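Local coordinates for peptidoglycan glycosyltransferase (Eggerthella lenta, PDB 4MNR), which is a penicillin-binding protein whose main domain has the beta-lactamase-like fold shared by that family, alongside a domain related to the dimerisation domain of such proteins, at residues S115-A120 with L451-L456; E238-T243 with A398-T403; M324-T329 with G335-P340; V343-V346 with E352-F355. One frame throughout, in Å; residues are numbered along the deposited sequence.

Interaction 1 (S115-A120 with L451-L456); sequences SKIQQA and LEVQGL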
# COMPACT_ATOMS: atom_id res chain seq x y z
N SER A 115 -5.21 10.14 14.42
CA SER A 115 -6.30 9.27 14.85
C SER A 115 -7.56 9.35 13.97
O SER A 115 -8.24 8.35 13.80
CB SER A 115 -6.65 9.52 16.33
OG SER A 115 -7.21 10.81 16.51
N LYS A 116 -7.83 10.52 13.40
CA LYS A 116 -9.04 10.69 12.58
C LYS A 116 -8.88 10.05 11.21
O LYS A 116 -9.81 9.43 10.68
CB LYS A 116 -9.42 12.16 12.44
CG LYS A 116 -9.83 12.82 13.75
CD LYS A 116 -10.01 14.33 13.58
CE LYS A 116 -11.05 14.65 12.52
NZ LYS A 116 -11.22 16.13 12.33
N ILE A 117 -7.69 10.19 10.62
CA ILE A 117 -7.42 9.55 9.34
C ILE A 117 -7.36 8.04 9.54
O ILE A 117 -7.88 7.27 8.73
CB ILE A 117 -6.11 10.08 8.70
CG1 ILE A 117 -6.21 11.60 8.52
CG2 ILE A 117 -5.87 9.44 7.35
CD1 ILE A 117 -4.95 12.23 7.95
N GLN A 118 -6.76 7.61 10.65
CA GLN A 118 -6.71 6.19 10.98
C GLN A 118 -8.13 5.61 11.10
O GLN A 118 -8.42 4.56 10.56
CB GLN A 118 -5.95 5.98 12.28
CG GLN A 118 -5.88 4.51 12.72
CD GLN A 118 -4.98 3.67 11.84
OE1 GLN A 118 -4.01 4.16 11.28
NE2 GLN A 118 -5.29 2.38 11.75
N GLN A 119 -9.02 6.34 11.76
CA GLN A 119 -10.39 5.86 11.93
C GLN A 119 -11.10 5.79 10.57
O GLN A 119 -11.87 4.85 10.32
CB GLN A 119 -11.19 6.76 12.90
CG GLN A 119 -12.55 6.20 13.24
CD GLN A 119 -12.45 4.85 13.92
OE1 GLN A 119 -11.81 4.73 14.96
NE2 GLN A 119 -13.08 3.83 13.33
N ALA A 120 -10.84 6.76 9.70
CA ALA A 120 -11.46 6.75 8.38
C ALA A 120 -10.99 5.53 7.58
O ALA A 120 -11.79 4.90 6.89
CB ALA A 120 -11.16 8.04 7.61
N LEU A 451 -8.12 15.19 3.73
CA LEU A 451 -8.14 16.60 3.30
C LEU A 451 -8.82 17.50 4.32
O LEU A 451 -8.42 18.64 4.53
CB LEU A 451 -8.80 16.74 1.93
CG LEU A 451 -8.01 16.03 0.84
CD1 LEU A 451 -8.87 15.82 -0.39
CD2 LEU A 451 -6.77 16.84 0.47
N GLU A 452 -9.87 16.98 4.97
CA GLU A 452 -10.53 17.74 6.03
C GLU A 452 -9.59 17.99 7.22
O GLU A 452 -9.53 19.11 7.76
CB GLU A 452 -11.79 17.01 6.49
CG GLU A 452 -12.92 17.03 5.48
CD GLU A 452 -14.04 16.06 5.84
OE1 GLU A 452 -13.88 15.27 6.81
OE2 GLU A 452 -15.08 16.08 5.16
N VAL A 453 -8.89 16.94 7.64
CA VAL A 453 -7.97 17.00 8.77
C VAL A 453 -6.86 18.01 8.49
O VAL A 453 -6.48 18.80 9.36
CB VAL A 453 -7.38 15.61 9.07
CG1 VAL A 453 -6.15 15.72 9.97
CG2 VAL A 453 -8.44 14.72 9.68
N GLN A 454 -6.38 17.99 7.25
CA GLN A 454 -5.32 18.89 6.82
C GLN A 454 -5.80 20.32 6.55
O GLN A 454 -5.00 21.23 6.32
CB GLN A 454 -4.61 18.32 5.58
CG GLN A 454 -3.85 17.01 5.83
CD GLN A 454 -3.24 16.42 4.57
OE1 GLN A 454 -3.59 16.84 3.46
NE2 GLN A 454 -2.33 15.46 4.72
N GLY A 455 -7.12 20.54 6.60
CA GLY A 455 -7.67 21.87 6.45
C GLY A 455 -8.05 22.30 5.05
O GLY A 455 -8.56 23.41 4.86
N LEU A 456 -7.83 21.44 4.06
CA LEU A 456 -8.08 21.81 2.66
C LEU A 456 -9.56 21.75 2.31
O LEU A 456 -10.01 22.35 1.34
CB LEU A 456 -7.27 20.93 1.71
CG LEU A 456 -5.77 21.14 1.86
CD1 LEU A 456 -5.00 19.99 1.21
CD2 LEU A 456 -5.38 22.46 1.24
O HOH W 1 -12.52 14.96 9.43

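Interaction 2 (E238-T243 with A398-T403); sequences ELSSNT and AGKTGT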
# COMPACT_ATOMS: atom_id res chain seq x y z
N GLU A 238 -6.91 5.28 -18.67
CA GLU A 238 -8.24 5.67 -18.16
C GLU A 238 -9.22 4.50 -18.10
O GLU A 238 -9.95 4.36 -17.12
CB GLU A 238 -8.84 6.82 -18.97
CG GLU A 238 -8.02 8.10 -18.91
CD GLU A 238 -8.59 9.21 -19.78
OE1 GLU A 238 -9.58 8.95 -20.51
OE2 GLU A 238 -8.07 10.34 -19.73
N LEU A 239 -9.22 3.67 -19.14
CA LEU A 239 -10.15 2.55 -19.24
C LEU A 239 -9.58 1.28 -18.62
O LEU A 239 -10.27 0.27 -18.50
CB LEU A 239 -10.49 2.27 -20.71
CG LEU A 239 -11.33 3.36 -21.40
CD1 LEU A 239 -11.50 3.06 -22.89
CD2 LEU A 239 -12.67 3.50 -20.71
N SER A 240 -8.31 1.35 -18.24
CA SER A 240 -7.56 0.20 -17.70
C SER A 240 -7.55 -1.01 -18.64
O SER A 240 -7.92 -2.11 -18.25
CB SER A 240 -8.10 -0.20 -16.33
OG SER A 240 -7.07 -0.84 -15.60
N SER A 241 -7.08 -0.82 -19.87
CA SER A 241 -7.06 -1.92 -20.84
C SER A 241 -5.87 -2.87 -20.66
O SER A 241 -4.71 -2.46 -20.78
CB SER A 241 -7.04 -1.37 -22.27
OG SER A 241 -6.77 -2.41 -23.20
N ASN A 242 -6.16 -4.13 -20.38
CA ASN A 242 -5.10 -5.13 -20.23
C ASN A 242 -4.45 -5.45 -21.57
O ASN A 242 -3.24 -5.70 -21.64
CB ASN A 242 -5.65 -6.44 -19.64
CG ASN A 242 -6.15 -6.28 -18.20
OD1 ASN A 242 -5.61 -5.49 -17.42
ND2 ASN A 242 -7.20 -7.04 -17.85
N THR A 243 -5.24 -5.46 -22.64
CA THR A 243 -4.64 -5.82 -23.94
C THR A 243 -3.69 -4.74 -24.46
O THR A 243 -2.71 -5.05 -25.13
CB THR A 243 -5.67 -6.22 -25.00
OG1 THR A 243 -6.61 -5.16 -25.20
CG2 THR A 243 -6.42 -7.50 -24.56
N ALA A 398 -6.26 12.47 -8.30
CA ALA A 398 -5.70 11.64 -9.36
C ALA A 398 -5.40 10.26 -8.81
O ALA A 398 -4.97 10.12 -7.66
CB ALA A 398 -4.44 12.25 -9.91
N GLY A 399 -5.61 9.23 -9.61
CA GLY A 399 -5.29 7.90 -9.11
C GLY A 399 -5.47 6.83 -10.15
O GLY A 399 -5.81 7.12 -11.29
N LYS A 400 -5.23 5.59 -9.75
CA LYS A 400 -5.40 4.45 -10.63
C LYS A 400 -6.23 3.41 -9.91
O LYS A 400 -5.92 3.04 -8.78
CB LYS A 400 -4.04 3.86 -11.01
CG LYS A 400 -4.13 2.68 -11.97
CD LYS A 400 -4.63 3.12 -13.35
CE LYS A 400 -4.96 1.93 -14.25
NZ LYS A 400 -6.20 1.19 -13.84
N THR A 401 -7.28 2.94 -10.57
CA THR A 401 -8.07 1.83 -10.04
C THR A 401 -7.38 0.51 -10.33
O THR A 401 -6.53 0.39 -11.23
CB THR A 401 -9.45 1.76 -10.68
OG1 THR A 401 -9.29 1.52 -12.09
CG2 THR A 401 -10.19 3.07 -10.47
N GLY A 402 -7.77 -0.51 -9.58
CA GLY A 402 -7.24 -1.82 -9.80
C GLY A 402 -8.26 -2.90 -9.58
O GLY A 402 -9.10 -2.83 -8.68
N THR A 403 -8.19 -3.90 -10.44
CA THR A 403 -8.88 -5.13 -10.22
C THR A 403 -7.76 -6.16 -10.30
O THR A 403 -6.92 -6.11 -11.19
CB THR A 403 -9.97 -5.32 -11.27
OG1 THR A 403 -11.03 -4.37 -11.01
CG2 THR A 403 -10.52 -6.71 -11.25
O HOH W 2 -7.97 3.20 -14.77
O HOH W 3 -9.14 -1.19 -12.89

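Interaction 3 (M324-T329 with G335-P340); sequences MAMVGT and GVIMQP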
# COMPACT_ATOMS: atom_id res chain seq x y z
N MSE A 324 2.52 -0.37 -2.64
CA MSE A 324 1.67 0.35 -3.60
C MSE A 324 1.45 1.80 -3.21
O MSE A 324 1.33 2.67 -4.06
CB MSE A 324 0.34 -0.39 -3.85
CG MSE A 324 0.53 -1.78 -4.44
SE MSE A 324 1.75 -1.82 -5.98
CE MSE A 324 0.81 -0.58 -7.15
N ALA A 325 1.42 2.09 -1.91
CA ALA A 325 1.35 3.46 -1.47
C ALA A 325 2.64 4.19 -1.85
O ALA A 325 2.60 5.33 -2.28
CB ALA A 325 1.10 3.54 0.04
N MSE A 326 3.77 3.50 -1.71
CA MSE A 326 5.06 4.07 -2.13
C MSE A 326 5.09 4.37 -3.63
O MSE A 326 5.67 5.37 -4.06
CB MSE A 326 6.22 3.17 -1.72
CG MSE A 326 6.35 3.09 -0.19
SE MSE A 326 7.57 1.68 0.35
CE MSE A 326 9.06 2.23 -0.69
N VAL A 327 4.47 3.50 -4.43
CA VAL A 327 4.36 3.77 -5.86
C VAL A 327 3.60 5.08 -6.07
O VAL A 327 4.00 5.93 -6.86
CB VAL A 327 3.67 2.60 -6.61
CG1 VAL A 327 3.27 3.04 -8.01
CG2 VAL A 327 4.58 1.40 -6.67
N GLY A 328 2.50 5.24 -5.34
CA GLY A 328 1.76 6.48 -5.38
C GLY A 328 2.57 7.69 -4.95
O GLY A 328 2.47 8.77 -5.55
N THR A 329 3.37 7.54 -3.90
CA THR A 329 4.16 8.69 -3.44
C THR A 329 5.21 9.10 -4.48
O THR A 329 5.52 10.27 -4.57
CB THR A 329 4.81 8.51 -2.04
OG1 THR A 329 5.81 7.47 -2.08
CG2 THR A 329 3.75 8.19 -0.99
N GLY A 335 8.73 12.08 -8.44
CA GLY A 335 9.48 10.90 -8.81
C GLY A 335 10.25 10.26 -7.66
O GLY A 335 10.81 9.18 -7.81
N VAL A 336 10.26 10.93 -6.51
CA VAL A 336 11.08 10.49 -5.38
C VAL A 336 10.25 9.75 -4.37
O VAL A 336 9.21 10.25 -3.93
CB VAL A 336 11.73 11.68 -4.67
CG1 VAL A 336 12.56 11.22 -3.49
CG2 VAL A 336 12.59 12.47 -5.64
N ILE A 337 10.69 8.55 -4.01
CA ILE A 337 10.06 7.83 -2.91
C ILE A 337 10.81 8.11 -1.62
O ILE A 337 12.00 7.80 -1.51
CB ILE A 337 10.10 6.32 -3.18
CG1 ILE A 337 9.32 6.00 -4.47
CG2 ILE A 337 9.54 5.54 -1.99
CD1 ILE A 337 9.33 4.51 -4.86
N MSE A 338 10.13 8.73 -0.66
CA MSE A 338 10.71 8.93 0.67
C MSE A 338 10.61 7.63 1.48
O MSE A 338 9.68 6.84 1.28
CB MSE A 338 9.96 10.04 1.41
CG MSE A 338 9.96 11.40 0.69
SE MSE A 338 11.74 12.13 0.43
CE MSE A 338 12.06 12.69 2.27
N GLN A 339 11.57 7.41 2.38
CA GLN A 339 11.54 6.23 3.24
C GLN A 339 10.28 6.26 4.12
O GLN A 339 10.07 7.22 4.85
CB GLN A 339 12.80 6.22 4.12
CG GLN A 339 12.75 5.25 5.26
CD GLN A 339 12.74 3.81 4.78
OE1 GLN A 339 13.52 3.44 3.90
NE2 GLN A 339 11.87 3.00 5.35
N PRO A 340 9.43 5.22 4.04
CA PRO A 340 8.24 5.22 4.90
C PRO A 340 8.64 5.14 6.37
O PRO A 340 9.56 4.40 6.70
CB PRO A 340 7.50 3.94 4.49
CG PRO A 340 8.54 3.10 3.80
CD PRO A 340 9.45 4.07 3.12
O HOH W 4 7.10 7.26 0.43

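Interaction 4 (V343-V346 with E352-F355); sequences VDSV and ERSF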
# COMPACT_ATOMS: atom_id res chain seq x y z
N VAL A 343 7.39 6.13 13.30
CA VAL A 343 7.71 6.76 14.59
C VAL A 343 8.24 8.16 14.40
O VAL A 343 9.27 8.34 13.75
CB VAL A 343 8.71 5.92 15.42
CG1 VAL A 343 9.15 6.68 16.70
CG2 VAL A 343 8.08 4.59 15.77
N ASP A 344 7.54 9.15 14.97
CA ASP A 344 7.94 10.54 14.81
C ASP A 344 9.01 10.91 15.82
O ASP A 344 9.94 11.66 15.52
CB ASP A 344 6.74 11.47 15.02
CG ASP A 344 7.15 12.94 15.02
OD1 ASP A 344 7.34 13.50 13.92
OD2 ASP A 344 7.26 13.54 16.10
N SER A 345 8.85 10.42 17.04
CA SER A 345 9.77 10.82 18.09
C SER A 345 9.72 9.89 19.28
O SER A 345 8.75 9.17 19.49
CB SER A 345 9.46 12.25 18.55
OG SER A 345 8.12 12.34 18.99
N VAL A 346 10.79 9.92 20.07
CA VAL A 346 10.79 9.21 21.34
C VAL A 346 11.22 10.19 22.42
O VAL A 346 12.20 10.91 22.25
CB VAL A 346 11.74 8.02 21.33
CG1 VAL A 346 11.76 7.34 22.68
CG2 VAL A 346 11.35 7.02 20.24
N GLU A 352 12.56 14.91 27.96
CA GLU A 352 13.57 15.15 26.94
C GLU A 352 13.40 14.22 25.75
O GLU A 352 12.71 13.20 25.83
CB GLU A 352 14.97 14.96 27.54
CG GLU A 352 15.88 16.15 27.34
CD GLU A 352 16.84 16.35 28.49
OE1 GLU A 352 16.94 17.49 28.99
OE2 GLU A 352 17.49 15.36 28.90
N ARG A 353 14.05 14.55 24.64
CA ARG A 353 13.81 13.84 23.39
C ARG A 353 15.04 13.09 22.90
O ARG A 353 16.08 13.69 22.65
CB ARG A 353 13.32 14.82 22.34
CG ARG A 353 12.94 14.18 21.05
CD ARG A 353 12.32 15.19 20.14
NE ARG A 353 10.88 15.27 20.28
CZ ARG A 353 10.06 15.54 19.27
NH1 ARG A 353 10.57 15.75 18.06
NH2 ARG A 353 8.75 15.60 19.46
N SER A 354 14.91 11.78 22.76
CA SER A 354 16.04 10.92 22.40
C SER A 354 16.04 10.50 20.93
O SER A 354 17.05 10.01 20.42
CB SER A 354 16.08 9.67 23.29
OG SER A 354 14.91 8.90 23.12
N PHE A 355 14.91 10.66 20.26
CA PHE A 355 14.83 10.38 18.84
C PHE A 355 13.85 11.33 18.18
O PHE A 355 12.77 11.58 18.71
CB PHE A 355 14.38 8.94 18.56
CG PHE A 355 14.15 8.63 17.11
CD1 PHE A 355 15.21 8.31 16.28
CD2 PHE A 355 12.87 8.66 16.56
CE1 PHE A 355 15.02 8.04 14.95
CE2 PHE A 355 12.66 8.37 15.22
CZ PHE A 355 13.74 8.07 14.40
O HOH W 5 10.15 14.88 15.39
O HOH W 6 7.73 16.38 16.61

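Interaction 1 (S115-A120 with L451-L456)
K116 and I117 meet V453 without the face or edge of any flat group between them. The one planar group that joins in does so at second hand: the E452 carboxylate takes a hydrogen bond on OE1 from a water at 3.0 Å, and the same water accepts a weak one from K116 NZ. This is helix-to-helix packing, with the first turns of helix 115-125 set beside the last turn of helix 438-453. I117 rests on A144 of strand 142-148, in the five-stranded antiparallel sheet, and Q454, at the end of helix 438-453, on L143; A120 extends the helix pairing to T449.

One methyl does nearly all the touching. With CG1 of V453 anti to its backbone N (chi1 164°), CG2 is left on the flank that faces helix 115-125. K116 runs past this methyl and bends at chi3 (58°), so the chain curls round it: CB and CE of K116 both lie 3.9 Å from V453 CG2. I117 comes in from the buried side, its CG1 at 4.0 Å from the same V453 CG2. K116 is exposed, and its NZ ends beside the water. K116 NZ and E452 OE1, 6.2 Å apart, are too distant for direct contact; the water, weakly bonded to the lysine, lies between them.

Helix 438-453 ends in a Schellman motif, with positive phi at G455. Its two bonds run back into the last turn, from L456 N to L451 O at 2.9 Å and from G455 N to E452 O at 3.0 Å.

Interaction 2 (E238-T243 with A398-T403)
NZ of K400 and the hydroxyl of S240 point at one another, and K400 NZ donates to S240 OG at 2.8 Å. The lysine does not get there by a straight path. K400 starts with CG anti to its backbone N (chi1 -178°) and bends at chi2 (68°) and chi4 (71°), which brings NZ round to the serine; NZ then also donates to the carbonyl of the next residue, with T401 O at 2.7 Å from K400 NZ. A water 2.8 Å from K400 NZ takes a further bond and reaches weakly to E238 O, so three acceptors fix where the amine sits.

S240 comes from the other side, at the break between helix 233-239 and helix 242-263. It is the positive-phi residue of the Schellman motif that closes the first helix, and its side chain is directed at the strand. Its OG is bonded to K188 NZ as well, which sets the hydroxyl between two lysines. A second water lies 2.8 Å from T401 OG1 and touches S240 OG weakly; T401 OG1 is also bonded to T386 OG1.

By sequence and position these are the signature motifs of the beta-lactamase-like fold of penicillin-binding proteins: S240-S241-N242 is the SxN motif, K400-T401-G402 the KTG motif on edge strand 398-406, and S185 to K188 the SxxK motif beside them.

Interaction 3 (M324-T329 with G335-P340)
M326, modelled as selenomethionine, runs out extended at chi2 (168°) and then turns at chi3 (54°), which swings its methyl onto I337 while SE stays beside P340. The closest approach is M326 CE to I337 CG2 at 3.6 Å, the two side chains crossing at about a right angle. I337 holds CG2 anti to its backbone N, toward that methyl; its other branch lies along the helix backbone, with I337 CG1 3.7 Å from M326 O. On the far end of the contact P340 CG packs 3.9 Å from M326 SE.

Helix 321-332 is followed after a short turn by strand 336-338, which pairs antiparallel with 361-364; the axes of 324-329 and 336-338 run 132° apart. L322, L362 and M135 close in around the contact, M135 belonging to the five-stranded sheet of the beta-lactamase-like fold of penicillin-binding proteins.

A water bridges the two segments. T329 OG1 gives its hydrogen back to the helix, to M326 O at 2.9 Å, and accepts from this water, 2.8 Å from T329 OG1. The water's other hydrogen goes to the strand, to M338 O at 2.7 Å.

Interaction 4 (V343-V346 with E352-F355)
V346 O is gripped by three donors from the facing segment: S354 N at 2.9 Å from V346 O is the sound bond, while F355 N and S354 OG add weak ones. Going the other way, V346 N donates to F355 O at 2.9 Å, fairly straight at 160° but tilted from the carbonyl plane. S345 CA comes in at 3.2 Å from F355 O as a CA-H...O contact.

Because S354 and F355 both face V346, the second strand carries a classic beta bulge. Strands 343-347 and 353-356 make a beta hairpin, antiparallel, with 353-356 at the outer edge of the six-stranded mixed sheet; on its inner side 343-347 pairs with strand 108-111, where D344 and S345 both face T110 in a second bulge.

Side chains work on both faces of the hairpin. On one, F355 packs its CB on V346 CB, and the ring, CG anti to the backbone N (chi1 174°), reaches back until V343 O lies at its edge, in plane, 3.7 Å from F355 CE2. On the other, R353 lays its guanidinium flat across S345, with S345 CB 3.4 Å from R353 CZ and over the centre of the group. D344 OD2 is 4.2 Å from R353 NH2, well out of the guanidinium plane and beyond a salt bridge; a water donates to D344 OD2 and accepts from R353 NH2 at 3.1 Å.

Interactions 2 and 3 are buried, whereas 1 and 4 lie partly at the surface, each with an exposed basic side chain linked through a water, weakly in interaction 1, to an acid. Interaction 2 stands apart as a purely polar contact at the signature motifs, and interaction 3 is apolar packing with a single water-bridged hydroxyl. Interactions 1 and 3 both bring helices against strands of the five-stranded sheet, to which strand 398-406 of interaction 2 also belongs. Interaction 4 alone relies on backbone pairing, in the other, six-stranded sheet, and its centre is about 41 Å from that of interaction 2. Interactions 3 and 4 follow directly in sequence, and interaction 1 closes a loop enclosing the other three.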